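Local coordinates for SorB (Sorangium cellulosum, PDB 6B2V), which forms, as the pyran synthase domain of module nine, part of a trans-acyltransferase polyketide assembly line that makes the antibiotic sorangicin, at residues 66-71 with 114-119; 84-89 with 127-132; 137-142 with 238-243; 186-191 with 251-256. All coordinates share one frame; numbering follows the deposited sequence.

Contact 1: residues 66-71 with 114-119; sequences AYLEMA and RAYEVS
Ala71 plants its methyl squarely on the ring of Tyr116: CB stands 3.7 Å from the ring centroid and only 8° off the ring normal, a CH-pi contact over the middle of one face. The ring is a flat floor and the methyl a small knob on it; the axes of the two segments approach to 9.6 Å. Tyr116 is turned broadside by its side-chain torsions, with CG lodged between backbone N and carbonyl carbon (chi1 70°) and the ring swung upright at chi2 86°. Its OH reaches CD2 of Leu68 (3.5 Å), whose side chain sets out away from the strand but ends nearer to it.

The second bump is Val118. Its CG1 branch enters the hollow between Tyr67 and Met70, reaching the edge of the Tyr67 ring at CD1 (3.9 Å) and, more loosely, Met70 SD at 4.2 Å. Leu103 of the neighbouring strand 101-110 also touches Met70 and Val118, while Ile85 packs on both Leu68 and Tyr116.

Helix 64-77 is thus laid on strand 113-120 in the manner of a hotdog fold, whose sheet wraps a central helix. All six touching residues are buried, and the two segments share no hydrogen bond; apart from the methyl-to-hydroxyl touch of Leu68 on Tyr116, what joins them is apolar van der Waals and CH-pi contact, which depends on complementary shape.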
loop_
_atom_site.group_PDB
_atom_site.type_symbol
_atom_site.label_atom_id
_atom_site.label_comp_id
_atom_site.label_asym_id
_atom_site.label_seq_id
_atom_site.Cartn_x
_atom_site.Cartn_y
_atom_site.Cartn_z
ATOM N N ALA A 66 -5.426 -1.062 0.330
ATOM C CA ALA A 66 -6.457 -2.009 -0.073
ATOM C C ALA A 66 -6.964 -1.753 -1.480
ATOM O O ALA A 66 -7.403 -2.633 -2.107
ATOM C CB ALA A 66 -7.591 -2.097 0.918
ATOM N N TYR A 67 -6.910 -0.506 -1.933
ATOM C CA TYR A 67 -7.321 -0.206 -3.290
ATOM C C TYR A 67 -6.397 -0.852 -4.294
ATOM O O TYR A 67 -6.801 -1.207 -5.356
ATOM C CB TYR A 67 -7.385 1.304 -3.526
ATOM C CG TYR A 67 -8.445 2.067 -2.725
ATOM C CD1 TYR A 67 -9.756 2.040 -3.098
ATOM C CD2 TYR A 67 -8.095 2.867 -1.697
ATOM C CE1 TYR A 67 -10.699 2.726 -2.392
ATOM C CE2 TYR A 67 -9.023 3.553 -0.982
ATOM C CZ TYR A 67 -10.323 3.497 -1.328
ATOM O OH TYR A 67 -11.202 4.233 -0.615
ATOM N N LEU A 68 -5.119 -0.887 -3.965
ATOM C CA LEU A 68 -4.136 -1.477 -4.824
ATOM C C LEU A 68 -4.401 -2.953 -4.944
ATOM O O LEU A 68 -4.331 -3.490 -5.973
ATOM C CB LEU A 68 -2.716 -1.257 -4.302
ATOM C CG LEU A 68 -2.258 0.194 -4.174
ATOM C CD1 LEU A 68 -0.890 0.310 -3.574
ATOM C CD2 LEU A 68 -2.305 0.925 -5.495
ATOM N N GLU A 69 -4.671 -3.566 -3.817
ATOM C CA GLU A 69 -4.992 -4.993 -3.816
ATOM C C GLU A 69 -6.295 -5.281 -4.590
ATOM O O GLU A 69 -6.393 -6.229 -5.272
ATOM C CB GLU A 69 -5.046 -5.541 -2.373
ATOM C CG GLU A 69 -5.538 -6.985 -2.202
ATOM C CD GLU A 69 -4.583 -8.048 -2.699
ATOM O OE1 GLU A 69 -3.467 -7.769 -2.988
ATOM O OE2 GLU A 69 -5.023 -9.171 -2.773
ATOM N N MET A 70 -7.282 -4.425 -4.446
ATOM C CA MET A 70 -8.529 -4.599 -5.150
ATOM C C MET A 70 -8.335 -4.511 -6.663
ATOM O O MET A 70 -8.840 -5.321 -7.377
ATOM C CB MET A 70 -9.566 -3.570 -4.678
ATOM C CG MET A 70 -10.923 -3.767 -5.320
ATOM S SD MET A 70 -12.040 -2.460 -4.734
ATOM C CE MET A 70 -13.591 -3.005 -5.451
ATOM N N ALA A 71 -7.587 -3.524 -7.105
ATOM C CA ALA A 71 -7.337 -3.389 -8.505
ATOM C C ALA A 71 -6.585 -4.592 -9.072
ATOM O O ALA A 71 -6.922 -5.069 -10.086
ATOM C CB ALA A 71 -6.562 -2.136 -8.773
ATOM N N ARG A 114 -3.703 -1.848 -18.149
ATOM C CA ARG A 114 -5.017 -1.307 -17.902
ATOM C C ARG A 114 -5.017 -0.142 -16.966
ATOM O O ARG A 114 -4.273 -0.106 -16.055
ATOM C CB ARG A 114 -5.931 -2.302 -17.222
ATOM C CG ARG A 114 -6.225 -3.568 -17.953
ATOM C CD ARG A 114 -7.246 -3.341 -19.047
ATOM N NE ARG A 114 -7.575 -4.593 -19.692
ATOM C CZ ARG A 114 -6.946 -5.082 -20.754
ATOM N NH1 ARG A 114 -5.993 -4.436 -21.352
ATOM N NH2 ARG A 114 -7.327 -6.215 -21.243
ATOM N N ALA A 115 -5.847 0.822 -17.258
ATOM C CA ALA A 115 -6.086 1.867 -16.302
ATOM C C ALA A 115 -7.195 1.374 -15.360
ATOM O O ALA A 115 -8.048 0.659 -15.751
ATOM C CB ALA A 115 -6.511 3.151 -16.985
ATOM N N TYR A 116 -7.145 1.768 -14.109
ATOM C CA TYR A 116 -8.201 1.440 -13.202
ATOM C C TYR A 116 -8.723 2.698 -12.484
ATOM O O TYR A 116 -8.015 3.611 -12.328
ATOM C CB TYR A 116 -7.753 0.405 -12.122
ATOM C CG TYR A 116 -6.783 0.876 -11.077
ATOM C CD1 TYR A 116 -7.223 1.490 -9.943
ATOM C CD2 TYR A 116 -5.449 0.675 -11.215
ATOM C CE1 TYR A 116 -6.346 1.911 -8.974
ATOM C CE2 TYR A 116 -4.568 1.089 -10.270
ATOM C CZ TYR A 116 -5.009 1.700 -9.149
ATOM O OH TYR A 116 -4.086 2.112 -8.246
ATOM N N GLU A 117 -9.993 2.681 -12.156
ATOM C CA GLU A 117 -10.604 3.699 -11.360
ATOM C C GLU A 117 -11.501 3.018 -10.362
ATOM O O GLU A 117 -12.332 2.248 -10.732
ATOM C CB GLU A 117 -11.433 4.645 -12.199
ATOM C CG GLU A 117 -12.054 5.787 -11.417
ATOM C CD GLU A 117 -13.068 6.594 -12.237
ATOM O OE1 GLU A 117 -14.212 6.194 -12.365
ATOM O OE2 GLU A 117 -12.632 7.595 -12.750
ATOM N N VAL A 118 -11.321 3.304 -9.078
ATOM C CA VAL A 118 -12.174 2.750 -8.071
ATOM C C VAL A 118 -13.132 3.836 -7.587
ATOM O O VAL A 118 -12.715 4.858 -7.194
ATOM C CB VAL A 118 -11.402 2.254 -6.853
ATOM C CG1 VAL A 118 -12.350 1.536 -5.939
ATOM C CG2 VAL A 118 -10.321 1.304 -7.271
ATOM N N SER A 119 -14.414 3.555 -7.688
ATOM C CA SER A 119 -15.443 4.488 -7.323
ATOM C C SER A 119 -16.635 3.889 -6.626
ATOM O O SER A 119 -16.826 2.750 -6.580
ATOM C CB SER A 119 -15.962 5.181 -8.562
ATOM O OG SER A 119 -16.552 4.273 -9.396
#

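Contact 2: residues 84-89 with 127-132; sequences GIRNAL and RGLLVF
Backbone hydrogen bonds between Gly84, Arg86 and Leu89 on one strand and Val131, Leu129 and Arg127 on the other set an antiparallel ladder. Arg86 N to Leu129 O measures 2.9 Å, and Leu89 N to Arg127 O is equally short; Gly84 N to Val131 O, at 3.4 Å, is weak. Between the Gly84-Val131 and Arg86-Leu129 pairs, Ile85 faces Leu130 as a non-hydrogen-bonded pair. Against strand 123-132 the register slips by one residue between Arg86 and Leu89. On the other flank Asn87, with positive backbone angles (53°/49°), and Ala88 both face Leu236 of strand 232-241, a G1 beta bulge.

Apolar contacts fall on both faces. Ile85 and Leu130 lie side by side, CG1 to CD2 3.9 Å, on the face covered by Leu68 and Ala75 of helix 64-77. On the other face Val131 CG2 meets the aliphatic stem of Arg86 at CG (3.8 Å). At the corner, Leu129 CD1 lies 3.6 Å from Asn87 ND2.

Arg127, extended from CG to NE, makes two kinds of contact. One guanidinium face packs against Leu89 CD2, 3.6 Å from CZ. The polar part is a water at its edge, in plane, which accepts from Arg127 NE (2.9 Å) and donates to Asn87 O, tying the arginine to the bulge carbonyl.

An antiparallel sheet with one face packed against a central helix is the mark of the hotdog fold, here the N-terminal one of a dehydratase-like domain.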
loop_
_atom_site.group_PDB
_atom_site.type_symbol
_atom_site.label_atom_id
_atom_site.label_comp_id
_atom_site.label_asym_id
_atom_site.label_seq_id
_atom_site.Cartn_x
_atom_site.Cartn_y
_atom_site.Cartn_z
ATOM N N GLY A 84 2.783 -5.070 -11.739
ATOM C CA GLY A 84 2.802 -3.962 -10.832
ATOM C C GLY A 84 1.783 -2.911 -11.145
ATOM O O GLY A 84 0.946 -3.114 -11.946
ATOM N N ILE A 85 1.900 -1.806 -10.419
ATOM C CA ILE A 85 1.039 -0.650 -10.522
ATOM C C ILE A 85 1.869 0.609 -10.677
ATOM O O ILE A 85 2.827 0.754 -10.082
ATOM C CB ILE A 85 0.072 -0.562 -9.321
ATOM C CG1 ILE A 85 -1.030 -1.592 -9.468
ATOM C CG2 ILE A 85 -0.600 0.801 -9.195
ATOM C CD1 ILE A 85 -1.893 -1.784 -8.255
ATOM N N ARG A 86 1.447 1.490 -11.559
ATOM C CA ARG A 86 2.130 2.751 -11.759
ATOM C C ARG A 86 1.147 3.913 -11.614
ATOM O O ARG A 86 0.001 3.756 -11.834
ATOM C CB ARG A 86 2.804 2.852 -13.141
ATOM C CG ARG A 86 4.117 2.121 -13.239
ATOM C CD ARG A 86 4.791 2.186 -14.590
ATOM N NE ARG A 86 4.984 3.539 -14.936
ATOM C CZ ARG A 86 4.408 4.107 -15.963
ATOM N NH1 ARG A 86 3.642 3.405 -16.756
ATOM N NH2 ARG A 86 4.605 5.375 -16.193
ATOM N N ASN A 87 1.674 5.039 -11.201
ATOM C CA ASN A 87 0.878 6.243 -11.133
ATOM C C ASN A 87 -0.421 6.136 -10.365
ATOM O O ASN A 87 -1.432 6.546 -10.818
ATOM C CB ASN A 87 0.629 6.755 -12.544
ATOM C CG ASN A 87 1.884 7.091 -13.263
ATOM O OD1 ASN A 87 2.865 7.436 -12.695
ATOM N ND2 ASN A 87 1.818 7.031 -14.544
ATOM N N ALA A 88 -0.341 5.578 -9.175
ATOM C CA ALA A 88 -1.476 5.470 -8.323
ATOM C C ALA A 88 -1.756 6.816 -7.655
ATOM O O ALA A 88 -0.865 7.533 -7.366
ATOM C CB ALA A 88 -1.245 4.403 -7.278
ATOM N N LEU A 89 -3.039 7.098 -7.531
ATOM C CA LEU A 89 -3.558 8.279 -6.926
ATOM C C LEU A 89 -4.707 7.934 -6.041
ATOM O O LEU A 89 -5.461 7.103 -6.342
ATOM C CB LEU A 89 -4.018 9.279 -8.005
ATOM C CG LEU A 89 -4.801 10.533 -7.612
ATOM C CD1 LEU A 89 -3.867 11.485 -6.915
ATOM C CD2 LEU A 89 -5.374 11.145 -8.880
ATOM N N ARG A 127 -7.292 5.699 -8.447
ATOM C CA ARG A 127 -7.016 5.392 -9.818
ATOM C C ARG A 127 -5.545 5.104 -10.012
ATOM O O ARG A 127 -4.735 5.389 -9.213
ATOM C CB ARG A 127 -7.446 6.506 -10.747
ATOM C CG ARG A 127 -6.500 7.660 -10.765
ATOM C CD ARG A 127 -6.892 8.701 -11.757
ATOM N NE ARG A 127 -5.759 9.507 -12.114
ATOM C CZ ARG A 127 -5.856 10.782 -12.405
ATOM N NH1 ARG A 127 -7.048 11.329 -12.347
ATOM N NH2 ARG A 127 -4.791 11.474 -12.717
ATOM N N GLY A 128 -5.247 4.491 -11.117
ATOM C CA GLY A 128 -3.900 4.177 -11.446
ATOM C C GLY A 128 -3.779 3.314 -12.678
ATOM O O GLY A 128 -4.724 3.125 -13.357
ATOM N N LEU A 129 -2.587 2.768 -12.864
ATOM C CA LEU A 129 -2.302 1.936 -14.011
ATOM C C LEU A 129 -1.815 0.558 -13.597
ATOM O O LEU A 129 -0.926 0.467 -12.862
ATOM C CB LEU A 129 -1.192 2.546 -14.841
ATOM C CG LEU A 129 -1.382 3.904 -15.484
ATOM C CD1 LEU A 129 -0.076 4.392 -16.071
ATOM C CD2 LEU A 129 -2.434 3.848 -16.562
ATOM N N LEU A 130 -2.431 -0.473 -14.115
ATOM C CA LEU A 130 -1.984 -1.820 -13.885
ATOM C C LEU A 130 -1.047 -2.196 -15.022
ATOM O O LEU A 130 -1.428 -2.127 -16.147
ATOM C CB LEU A 130 -3.175 -2.757 -13.827
ATOM C CG LEU A 130 -4.059 -2.673 -12.602
ATOM C CD1 LEU A 130 -5.487 -2.923 -12.949
ATOM C CD2 LEU A 130 -3.678 -3.667 -11.533
ATOM N N VAL A 131 0.173 -2.584 -14.680
ATOM C CA VAL A 131 1.193 -2.921 -15.632
ATOM C C VAL A 131 1.266 -4.430 -15.801
ATOM O O VAL A 131 1.454 -5.142 -14.865
ATOM C CB VAL A 131 2.548 -2.460 -15.112
ATOM C CG1 VAL A 131 3.644 -2.769 -16.103
ATOM C CG2 VAL A 131 2.511 -0.980 -14.755
ATOM N N PHE A 132 1.100 -4.835 -17.037
ATOM C CA PHE A 132 1.086 -6.208 -17.405
ATOM C C PHE A 132 2.479 -6.763 -17.438
ATOM O O PHE A 132 3.428 -6.091 -17.553
ATOM C CB PHE A 132 0.497 -6.345 -18.808
ATOM C CG PHE A 132 -1.007 -6.278 -18.882
ATOM C CD1 PHE A 132 -1.771 -6.023 -17.797
ATOM C CD2 PHE A 132 -1.641 -6.451 -20.082
ATOM C CE1 PHE A 132 -3.127 -5.961 -17.889
ATOM C CE2 PHE A 132 -2.994 -6.414 -20.194
ATOM C CZ PHE A 132 -3.746 -6.170 -19.093
HETATM O O HOH W 1 -3.013 8.577 -11.926
#

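Contact 3: residues 137-142 with 238-243; sequences AQPARP and ALWIYS
Pro139 presses its ring onto the indole of Trp240, and this is the tight part of the contact: Pro139 CD comes within 3.2 Å of Trp240 CE2. The same CD stands 3.5 Å from the centroid of the five-membered ring and 23° off its normal, with the proline set across the indole. Over the same indole face, toward its rim, Gln138 CA makes a longer CH-pi contact with the six-membered ring.

Tyr242 is the second anchor. Its OH donates to Pro139 O over 3.0 Å, from a position 44° out of the carbonyl plane. Arg141 CG lies over one face of the phenol, toward its rim and 4.0 Å from the ring centroid, the two side chains running in opposite senses. With CG anti to the backbone N (chi1 -170°) and an extended chain beyond it, Gln138 lays CG by Trp240 CE3 (3.8 Å) and carries its amide on to Tyr242, where CD comes to 3.6 Å from CE1.

The contact is looser at its polar ends. Gln138 NE2 makes a weak bond of 3.3 Å to Ile241 O and another weak one to Ala83 O. Arg141 NE is held by Cys279 O, whereas its NH2 meets Ser243 OG at an angle too poor for a bond. Despite their packed inner sides, Pro139 and Arg141 are solvent-exposed residues.

The linker 137-142 thus crosses the end of strand 232-241. Strand 279-289 pairs with Trp240 and Tyr242 on one side, while Val131 of strand 123-132 also packs on Trp240.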
loop_
_atom_site.group_PDB
_atom_site.type_symbol
_atom_site.label_atom_id
_atom_site.label_comp_id
_atom_site.label_asym_id
_atom_site.label_seq_id
_atom_site.Cartn_x
_atom_site.Cartn_y
_atom_site.Cartn_z
ATOM N N ALA A 137 7.915 -4.798 -18.538
ATOM C CA ALA A 137 8.026 -3.440 -18.068
ATOM C C ALA A 137 8.516 -3.298 -16.614
ATOM O O ALA A 137 8.799 -2.238 -16.164
ATOM C CB ALA A 137 6.736 -2.701 -18.298
ATOM N N GLN A 138 8.652 -4.398 -15.920
ATOM C CA GLN A 138 9.093 -4.359 -14.556
ATOM C C GLN A 138 10.582 -4.157 -14.501
ATOM O O GLN A 138 11.318 -4.872 -15.097
ATOM C CB GLN A 138 8.674 -5.687 -13.908
ATOM C CG GLN A 138 8.819 -5.819 -12.419
ATOM C CD GLN A 138 8.433 -7.183 -11.905
ATOM O OE1 GLN A 138 9.098 -8.157 -12.175
ATOM N NE2 GLN A 138 7.380 -7.234 -11.122
ATOM N N PRO A 139 11.032 -3.225 -13.676
ATOM C CA PRO A 139 12.460 -3.043 -13.482
ATOM C C PRO A 139 13.010 -4.293 -12.825
ATOM O O PRO A 139 12.344 -4.961 -12.091
ATOM C CB PRO A 139 12.563 -1.903 -12.477
ATOM C CG PRO A 139 11.240 -1.292 -12.409
ATOM C CD PRO A 139 10.237 -2.223 -12.961
ATOM N N ALA A 140 14.287 -4.537 -13.020
ATOM C CA ALA A 140 14.897 -5.692 -12.446
ATOM C C ALA A 140 14.796 -5.567 -10.948
ATOM O O ALA A 140 14.898 -4.527 -10.409
ATOM C CB ALA A 140 16.356 -5.791 -12.851
ATOM N N ARG A 141 14.623 -6.706 -10.332
ATOM C CA ARG A 141 14.512 -6.800 -8.911
ATOM C C ARG A 141 15.790 -6.199 -8.395
ATOM O O ARG A 141 16.828 -6.521 -8.803
ATOM C CB ARG A 141 14.458 -8.285 -8.535
ATOM C CG ARG A 141 14.094 -8.563 -7.103
ATOM C CD ARG A 141 14.125 -10.025 -6.713
ATOM N NE ARG A 141 13.181 -10.359 -5.695
ATOM C CZ ARG A 141 13.130 -11.523 -5.080
ATOM N NH1 ARG A 141 14.017 -12.454 -5.368
ATOM N NH2 ARG A 141 12.200 -11.759 -4.194
ATOM N N PRO A 142 15.681 -5.416 -7.360
ATOM C CA PRO A 142 16.836 -4.814 -6.742
ATOM C C PRO A 142 17.678 -5.899 -6.158
ATOM O O PRO A 142 17.256 -6.958 -5.806
ATOM C CB PRO A 142 16.244 -4.019 -5.577
ATOM C CG PRO A 142 14.861 -3.791 -5.919
ATOM C CD PRO A 142 14.430 -4.850 -6.885
ATOM N N ALA A 238 5.209 3.967 -8.395
ATOM C CA ALA A 238 5.081 2.559 -8.706
ATOM C C ALA A 238 5.084 1.613 -7.501
ATOM O O ALA A 238 5.616 1.915 -6.523
ATOM C CB ALA A 238 6.218 2.119 -9.621
ATOM N N LEU A 239 4.470 0.471 -7.733
ATOM C CA LEU A 239 4.527 -0.673 -6.854
ATOM C C LEU A 239 4.889 -1.880 -7.708
ATOM O O LEU A 239 4.180 -2.181 -8.595
ATOM C CB LEU A 239 3.209 -0.979 -6.171
ATOM C CG LEU A 239 3.112 -2.351 -5.475
ATOM C CD1 LEU A 239 4.137 -2.495 -4.359
ATOM C CD2 LEU A 239 1.755 -2.480 -4.870
ATOM N N TRP A 240 5.987 -2.538 -7.399
ATOM C CA TRP A 240 6.414 -3.718 -8.120
ATOM C C TRP A 240 6.367 -4.924 -7.189
ATOM O O TRP A 240 6.887 -4.863 -6.171
ATOM C CB TRP A 240 7.824 -3.519 -8.691
ATOM C CG TRP A 240 7.938 -2.356 -9.627
ATOM C CD1 TRP A 240 8.659 -1.247 -9.440
ATOM C CD2 TRP A 240 7.293 -2.210 -10.888
ATOM N NE1 TRP A 240 8.529 -0.408 -10.497
ATOM C CE2 TRP A 240 7.689 -0.980 -11.407
ATOM C CE3 TRP A 240 6.434 -2.999 -11.626
ATOM C CZ2 TRP A 240 7.228 -0.515 -12.624
ATOM C CZ3 TRP A 240 5.979 -2.509 -12.843
ATOM C CH2 TRP A 240 6.397 -1.309 -13.318
ATOM N N ILE A 241 5.722 -5.998 -7.600
ATOM C CA ILE A 241 5.548 -7.165 -6.803
ATOM C C ILE A 241 6.460 -8.282 -7.313
ATOM O O ILE A 241 6.299 -8.711 -8.407
ATOM C CB ILE A 241 4.106 -7.635 -7.029
ATOM C CG1 ILE A 241 3.119 -6.539 -6.637
ATOM C CG2 ILE A 241 3.851 -8.873 -6.235
ATOM C CD1 ILE A 241 1.776 -6.680 -7.332
ATOM N N TYR A 242 7.438 -8.694 -6.534
ATOM C CA TYR A 242 8.375 -9.718 -6.986
ATOM C C TYR A 242 8.125 -11.130 -6.485
ATOM O O TYR A 242 8.314 -12.055 -7.181
ATOM C CB TYR A 242 9.815 -9.277 -6.683
ATOM C CG TYR A 242 10.232 -8.021 -7.385
ATOM C CD1 TYR A 242 10.544 -8.027 -8.707
ATOM C CD2 TYR A 242 10.331 -6.821 -6.716
ATOM C CE1 TYR A 242 10.940 -6.880 -9.342
ATOM C CE2 TYR A 242 10.717 -5.679 -7.340
ATOM C CZ TYR A 242 11.001 -5.719 -8.664
ATOM O OH TYR A 242 11.395 -4.592 -9.294
ATOM N N SER A 243 7.685 -11.223 -5.265
ATOM C CA SER A 243 7.373 -12.501 -4.660
ATOM C C SER A 243 6.433 -12.360 -3.454
ATOM O O SER A 243 6.120 -11.305 -3.098
ATOM C CB SER A 243 8.631 -13.298 -4.386
ATOM O OG SER A 243 9.216 -12.825 -3.280
#

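Contact 4: residues 186-191 with 251-256; sequences HEALAS and VHARRA
Val251 opens the pairing with two backbone hydrogen bonds to Ala190, N to O and O to N, both 2.9 Å. Its CB also lies 4.2 Å from Ala190 CB, on the face where Ala188 and Ala253 point as well.

His252 follows, in a non-hydrogen-bonded pair with Leu189, and carries the main side-chain interaction. Its CG is anti to the backbone N (chi1 -177°), which sends the ring out over the strand toward Glu187. NE2 donates to Glu187 OE2 over 2.6 Å, nearly straight at 164°. The carboxylate oxygen uses its anti lone pair and sits in the ring plane, although carboxylate and imidazole planes differ by 35°. Glu187 OE1 is bridged to Arg153, a second grip that holds the carboxylate in place and probably favours its ionised form.

Ala253 closes another hydrogen-bonded pair: its O accepts from Ala188 N at 2.8 Å, and its N donates to Ala188 O. Arg254 comes within 4.3 Å of Glu187, CA to CA, but its side chain leads away, toward a long, weak ion pair with Asp271. Arg255 N then reaches His186 O, 3.2 Å away, at the end of the paired segments; its guanidinium turns off to Asp259 and Gln224.

In the C-terminal hotdog fold, strand 187-192 runs between strands 178-183 and 250-255, and strand 267-273 flanks the latter. Helix 207-225 covers the alanine and valine face through Pro216 and Ala217, while Val150 of helix 147-152 packs on Glu187, Leu189 and His252.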
loop_
_atom_site.group_PDB
_atom_site.type_symbol
_atom_site.label_atom_id
_atom_site.label_comp_id
_atom_site.label_asym_id
_atom_site.label_seq_id
_atom_site.Cartn_x
_atom_site.Cartn_y
_atom_site.Cartn_z
ATOM N N HIS A 186 16.901 10.498 7.511
ATOM C CA HIS A 186 16.336 10.282 6.198
ATOM C C HIS A 186 16.069 8.820 5.766
ATOM O O HIS A 186 15.659 8.582 4.709
ATOM C CB HIS A 186 17.236 10.882 5.128
ATOM C CG HIS A 186 18.540 10.186 5.023
ATOM N ND1 HIS A 186 19.552 10.402 5.913
ATOM C CD2 HIS A 186 18.977 9.232 4.181
ATOM C CE1 HIS A 186 20.577 9.645 5.593
ATOM N NE2 HIS A 186 20.251 8.921 4.549
ATOM N N GLU A 187 16.281 7.901 6.677
ATOM C CA GLU A 187 16.137 6.493 6.417
ATOM C C GLU A 187 15.554 5.791 7.661
ATOM O O GLU A 187 15.751 6.172 8.745
ATOM C CB GLU A 187 17.529 5.907 6.034
ATOM C CG GLU A 187 17.672 4.445 5.668
ATOM C CD GLU A 187 19.062 4.130 5.145
ATOM O OE1 GLU A 187 19.982 4.819 5.520
ATOM O OE2 GLU A 187 19.192 3.196 4.373
ATOM N N ALA A 188 14.795 4.744 7.390
ATOM C CA ALA A 188 14.204 3.957 8.446
ATOM C C ALA A 188 14.188 2.450 8.138
ATOM O O ALA A 188 14.055 2.058 7.050
ATOM C CB ALA A 188 12.781 4.417 8.700
ATOM N N LEU A 189 14.341 1.685 9.191
ATOM C CA LEU A 189 14.286 0.253 9.131
ATOM C C LEU A 189 13.390 -0.319 10.248
ATOM O O LEU A 189 13.601 -0.132 11.398
ATOM C CB LEU A 189 15.684 -0.317 9.227
ATOM C CG LEU A 189 15.841 -1.811 9.037
ATOM C CD1 LEU A 189 15.683 -2.230 7.600
ATOM C CD2 LEU A 189 17.173 -2.273 9.617
ATOM N N ALA A 190 12.386 -1.039 9.792
ATOM C CA ALA A 190 11.449 -1.704 10.693
ATOM C C ALA A 190 11.585 -3.207 10.579
ATOM O O ALA A 190 11.671 -3.691 9.529
ATOM C CB ALA A 190 10.013 -1.346 10.360
ATOM N N SER A 191 11.651 -3.878 11.713
ATOM C CA SER A 191 11.629 -5.322 11.690
ATOM C C SER A 191 10.167 -5.779 11.827
ATOM O O SER A 191 9.385 -5.123 12.421
ATOM C CB SER A 191 12.513 -5.938 12.729
ATOM O OG SER A 191 11.949 -5.739 13.957
ATOM N N VAL A 251 11.243 -3.699 6.648
ATOM C CA VAL A 251 10.744 -2.634 5.801
ATOM C C VAL A 251 11.839 -1.536 5.849
ATOM O O VAL A 251 12.206 -1.128 6.874
ATOM C CB VAL A 251 9.416 -2.100 6.313
ATOM C CG1 VAL A 251 8.981 -0.883 5.537
ATOM C CG2 VAL A 251 8.332 -3.134 6.198
ATOM N N HIS A 252 12.290 -1.125 4.677
ATOM C CA HIS A 252 13.331 -0.147 4.467
ATOM C C HIS A 252 12.785 1.017 3.676
ATOM O O HIS A 252 12.545 0.899 2.561
ATOM C CB HIS A 252 14.476 -0.786 3.698
ATOM C CG HIS A 252 15.648 0.124 3.482
ATOM N ND1 HIS A 252 16.385 0.135 2.326
ATOM C CD2 HIS A 252 16.177 1.080 4.270
ATOM C CE1 HIS A 252 17.319 1.056 2.425
ATOM N NE2 HIS A 252 17.239 1.612 3.617
ATOM N N ALA A 253 12.668 2.138 4.359
ATOM C CA ALA A 253 12.167 3.380 3.815
ATOM C C ALA A 253 13.201 4.490 3.846
ATOM O O ALA A 253 13.933 4.616 4.755
ATOM C CB ALA A 253 11.010 3.870 4.675
ATOM N N ARG A 254 12.989 5.595 3.025
ATOM C CA ARG A 254 14.100 6.408 2.606
ATOM C C ARG A 254 13.610 7.437 1.597
ATOM O O ARG A 254 12.656 7.270 0.959
ATOM C CB ARG A 254 15.240 5.548 1.972
ATOM C CG ARG A 254 14.859 4.818 0.723
ATOM C CD ARG A 254 15.976 3.915 0.194
ATOM N NE ARG A 254 15.565 3.273 -1.040
ATOM C CZ ARG A 254 14.841 2.186 -1.097
ATOM N NH1 ARG A 254 14.468 1.706 -2.272
ATOM N NH2 ARG A 254 14.468 1.617 0.015
ATOM N N ARG A 255 13.999 8.671 2.008
ATOM C CA ARG A 255 13.615 9.778 1.184
ATOM C C ARG A 255 14.087 9.442 -0.232
ATOM O O ARG A 255 15.163 8.998 -0.408
ATOM C CB ARG A 255 14.211 11.095 1.721
ATOM C CG ARG A 255 13.852 12.380 0.981
ATOM C CD ARG A 255 12.403 12.785 1.124
ATOM N NE ARG A 255 12.098 14.136 0.630
ATOM C CZ ARG A 255 12.255 15.234 1.325
ATOM N NH1 ARG A 255 11.974 16.380 0.773
ATOM N NH2 ARG A 255 12.705 15.217 2.550
ATOM N N ALA A 256 13.242 9.730 -1.210
ATOM C CA ALA A 256 13.558 9.501 -2.587
ATOM C C ALA A 256 14.579 10.504 -3.091
ATOM O O ALA A 256 14.845 11.474 -2.484
ATOM C CB ALA A 256 12.304 9.572 -3.418
#

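Contacts 1 and 2 belong to the N-terminal hotdog fold, centres about 8 Å apart; their segments alternate along the chain, and strands 113-120 and 123-132 are hydrogen-bonded neighbours. Both close before contacts 3 and 4 open, whose segments alternate likewise. Contact 3, about 12 Å from contact 2 between centres, joins the two halves: Ile85 O is within 2.9 Å of Leu239 N, a probable hydrogen bond between strands 82-90 and 232-241, and linker 137-142 lies on the second of these. Contact 4 is in the C-terminal hotdog fold, about 26 Å from contact 1 between centres. Together they trace a double hotdog, with strand pairing continuing from one half into the other.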